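Long-range contact in cellulase CEL9M (Clostridium cellulolyticum, PDB 1IA7), which probably hydrolyses internal beta-1,4-glucosidic linkages in cellulose and related beta-glucans, as a family 9 endoglucanase: residues 301-306 and 405-410. Residues are numbered along the deposited sequence; the frame is centred on the assembly and turned at random.
Sequences LSNWGV and QYQYTE. With BGC (beta-D-glucopyranose), chain B; BGC (beta-D-glucopyranose), chain C.
Beside the sugar-binding cleft of the (alpha/alpha)6 barrel of family 9 glycoside hydrolases, W304, from the loop entering helix 306-321, packs on Y406 and Q407 of the short helix 406-409; the pair illustrates how a sugar-binding aromatic is backed by a second shell. The indole sets one face on the helix backbone, with the CA of Q407 3.8 Å above its plane. Q407 CB makes a CH-pi contact with the six-membered ring, 4.1 Å from its centroid. W304 CZ2 meets the CB of Y406 at 3.4 Å, and the indole lies at the edge of the tyrosine ring. C5 of the chain B glucose sits over one face of that ring, offset toward its rim, 3.7 Å from Y406 CD2, while the tyrosine hydroxyl shares a hydrogen bond with O6 of the chain C glucose. E410, a predicted active-site residue just past the helix, accepts hydrogen bonds from the chain B glucose, from O4 on OE1 (2.6 Å) and from O3 on OE2, the latter also accepting from G58 N.

Farther from the sugars, a water lies 3.0 Å from each of N303 O, Q407 O and V306 N, accepting from the last and linking the two backbones. With CG anti to its backbone N (chi1 179°), Q407 extends across N303, their amide planes 81° apart. N303 ND2 gives a nearly straight 3.2 Å hydrogen bond to Q407 OE1, reaching that oxygen from above its carbonyl plane.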
loop_
_atom_site.group_PDB
_atom_site.type_symbol
_atom_site.label_atom_id
_atom_site.label_comp_id
_atom_site.label_asym_id
_atom_site.label_seq_id
_atom_site.Cartn_x
_atom_site.Cartn_y
_atom_site.Cartn_z
ATOM N N LEU A 301 10.444 -8.582 -11.150
ATOM C CA LEU A 301 9.451 -9.631 -10.911
ATOM C C LEU A 301 8.453 -9.797 -12.058
ATOM O O LEU A 301 8.157 -10.918 -12.469
ATOM C CB LEU A 301 8.678 -9.359 -9.615
ATOM C CG LEU A 301 7.737 -10.491 -9.171
ATOM C CD1 LEU A 301 8.563 -11.711 -8.781
ATOM C CD2 LEU A 301 6.885 -10.035 -7.991
ATOM N N SER A 302 7.924 -8.682 -12.551
ATOM C CA SER A 302 6.962 -8.697 -13.647
ATOM C C SER A 302 6.987 -7.351 -14.367
ATOM O O SER A 302 7.705 -6.438 -13.946
ATOM C CB SER A 302 5.557 -8.993 -13.118
ATOM O OG SER A 302 4.692 -9.350 -14.182
ATOM N N ASN A 303 6.200 -7.217 -15.435
ATOM C CA ASN A 303 6.199 -5.986 -16.229
ATOM C C ASN A 303 5.429 -4.777 -15.701
ATOM O O ASN A 303 5.796 -3.643 -16.004
ATOM C CB ASN A 303 5.739 -6.277 -17.671
ATOM C CG ASN A 303 4.327 -6.824 -17.741
ATOM O OD1 ASN A 303 4.041 -7.906 -17.227
ATOM N ND2 ASN A 303 3.433 -6.076 -18.384
ATOM N N TRP A 304 4.382 -4.999 -14.918
ATOM C CA TRP A 304 3.594 -3.886 -14.399
ATOM C C TRP A 304 3.971 -3.514 -12.966
ATOM O O TRP A 304 3.969 -4.363 -12.077
ATOM C CB TRP A 304 2.108 -4.234 -14.471
ATOM C CG TRP A 304 1.240 -3.039 -14.603
ATOM C CD1 TRP A 304 0.913 -2.146 -13.625
ATOM C CD2 TRP A 304 0.618 -2.570 -15.802
ATOM N NE1 TRP A 304 0.125 -1.145 -14.142
ATOM C CE2 TRP A 304 -0.071 -1.382 -15.477
ATOM C CE3 TRP A 304 0.577 -3.038 -17.123
ATOM C CZ2 TRP A 304 -0.794 -0.651 -16.427
ATOM C CZ3 TRP A 304 -0.141 -2.312 -18.068
ATOM C CH2 TRP A 304 -0.817 -1.131 -17.713
ATOM N N GLY A 305 4.295 -2.241 -12.750
ATOM C CA GLY A 305 4.673 -1.785 -11.420
ATOM C C GLY A 305 5.840 -2.583 -10.874
ATOM O O GLY A 305 5.813 -3.054 -9.734
ATOM N N VAL A 306 6.877 -2.731 -11.692
ATOM C CA VAL A 306 8.050 -3.498 -11.304
ATOM C C VAL A 306 8.793 -2.944 -10.080
ATOM O O VAL A 306 9.291 -3.710 -9.262
ATOM C CB VAL A 306 9.034 -3.634 -12.502
ATOM C CG1 VAL A 306 9.570 -2.270 -12.900
ATOM C CG2 VAL A 306 10.163 -4.583 -12.145
ATOM N N GLN A 405 1.626 5.008 -21.792
ATOM C CA GLN A 405 2.271 3.773 -21.360
ATOM C C GLN A 405 2.058 3.644 -19.854
ATOM O O GLN A 405 2.969 3.926 -19.072
ATOM C CB GLN A 405 3.774 3.826 -21.657
ATOM C CG GLN A 405 4.138 4.256 -23.075
ATOM C CD GLN A 405 4.142 3.109 -24.070
ATOM O OE1 GLN A 405 3.177 2.351 -24.171
ATOM N NE2 GLN A 405 5.230 2.983 -24.821
ATOM N N TYR A 406 0.862 3.218 -19.451
ATOM C CA TYR A 406 0.536 3.077 -18.033
ATOM C C TYR A 406 1.557 2.212 -17.303
ATOM O O TYR A 406 1.905 2.488 -16.154
ATOM C CB TYR A 406 -0.850 2.442 -17.840
ATOM C CG TYR A 406 -1.882 2.773 -18.893
ATOM C CD1 TYR A 406 -2.101 4.087 -19.302
ATOM C CD2 TYR A 406 -2.655 1.764 -19.470
ATOM C CE1 TYR A 406 -3.067 4.391 -20.263
ATOM C CE2 TYR A 406 -3.623 2.054 -20.430
ATOM C CZ TYR A 406 -3.824 3.370 -20.822
ATOM O OH TYR A 406 -4.778 3.667 -21.773
ATOM N N GLN A 407 2.019 1.160 -17.971
ATOM C CA GLN A 407 2.987 0.231 -17.393
ATOM C C GLN A 407 4.209 0.936 -16.827
ATOM O O GLN A 407 4.754 0.521 -15.803
ATOM C CB GLN A 407 3.442 -0.786 -18.447
ATOM C CG GLN A 407 4.471 -1.784 -17.937
ATOM C CD GLN A 407 5.100 -2.614 -19.048
ATOM O OE1 GLN A 407 4.410 -3.336 -19.772
ATOM N NE2 GLN A 407 6.420 -2.514 -19.183
ATOM N N TYR A 408 4.640 1.996 -17.501
ATOM C CA TYR A 408 5.813 2.750 -17.081
ATOM C C TYR A 408 5.511 3.966 -16.203
ATOM O O TYR A 408 6.209 4.227 -15.222
ATOM C CB TYR A 408 6.588 3.267 -18.301
ATOM C CG TYR A 408 7.127 2.223 -19.251
ATOM C CD1 TYR A 408 6.282 1.531 -20.120
ATOM C CD2 TYR A 408 8.495 1.960 -19.309
ATOM C CE1 TYR A 408 6.792 0.602 -21.030
ATOM C CE2 TYR A 408 9.015 1.037 -20.208
ATOM C CZ TYR A 408 8.163 0.363 -21.067
ATOM O OH TYR A 408 8.688 -0.545 -21.965
ATOM N N THR A 409 4.467 4.703 -16.560
ATOM C CA THR A 409 4.138 5.945 -15.869
ATOM C C THR A 409 3.031 6.045 -14.828
ATOM O O THR A 409 2.834 7.117 -14.261
ATOM C CB THR A 409 3.844 7.035 -16.894
ATOM O OG1 THR A 409 2.715 6.640 -17.681
ATOM C CG2 THR A 409 5.049 7.247 -17.806
ATOM N N GLU A 410 2.282 4.989 -14.553
ATOM C CA GLU A 410 1.251 5.205 -13.553
ATOM C C GLU A 410 1.818 5.115 -12.140
ATOM O O GLU A 410 2.898 4.563 -11.926
ATOM C CB GLU A 410 0.070 4.247 -13.736
ATOM C CG GLU A 410 -1.114 4.609 -12.825
ATOM C CD GLU A 410 -2.452 4.081 -13.326
ATOM O OE1 GLU A 410 -2.471 2.981 -13.914
ATOM O OE2 GLU A 410 -3.485 4.763 -13.118
HETATM C C2 BGC B . -6.796 4.597 -16.455
HETATM C C3 BGC B . -5.757 3.983 -15.512
HETATM C C4 BGC B . -5.732 2.457 -15.655
HETATM C C5 BGC B . -5.564 2.069 -17.128
HETATM C C6 BGC B . -5.627 0.566 -17.343
HETATM C C1 BGC B . -6.584 4.098 -17.889
HETATM O O2 BGC B . -6.680 6.011 -16.424
HETATM O O3 BGC B . -6.062 4.339 -14.170
HETATM O O4 BGC B . -4.652 1.925 -14.900
HETATM O O5 BGC B . -6.614 2.664 -17.922
HETATM O O6 BGC B . -6.879 0.038 -16.932
HETATM C C2 BGC C . -8.282 3.529 -22.273
HETATM C C3 BGC C . -8.378 3.500 -20.745
HETATM C C4 BGC C . -7.391 4.502 -20.128
HETATM C C5 BGC C . -7.601 5.894 -20.750
HETATM C C6 BGC C . -6.577 6.912 -20.278
HETATM C C1 BGC C . -8.481 4.961 -22.775
HETATM O O1 BGC C . -8.327 4.996 -24.153
HETATM O O2 BGC C . -9.275 2.683 -22.834
HETATM O O3 BGC C . -8.094 2.192 -20.274
HETATM O O4 BGC C . -7.604 4.573 -18.702
HETATM O O5 BGC C . -7.493 5.824 -22.191
HETATM O O6 BGC C . -5.258 6.514 -20.625
HETATM O O HOH W 1 6.630 -1.287 -14.353
#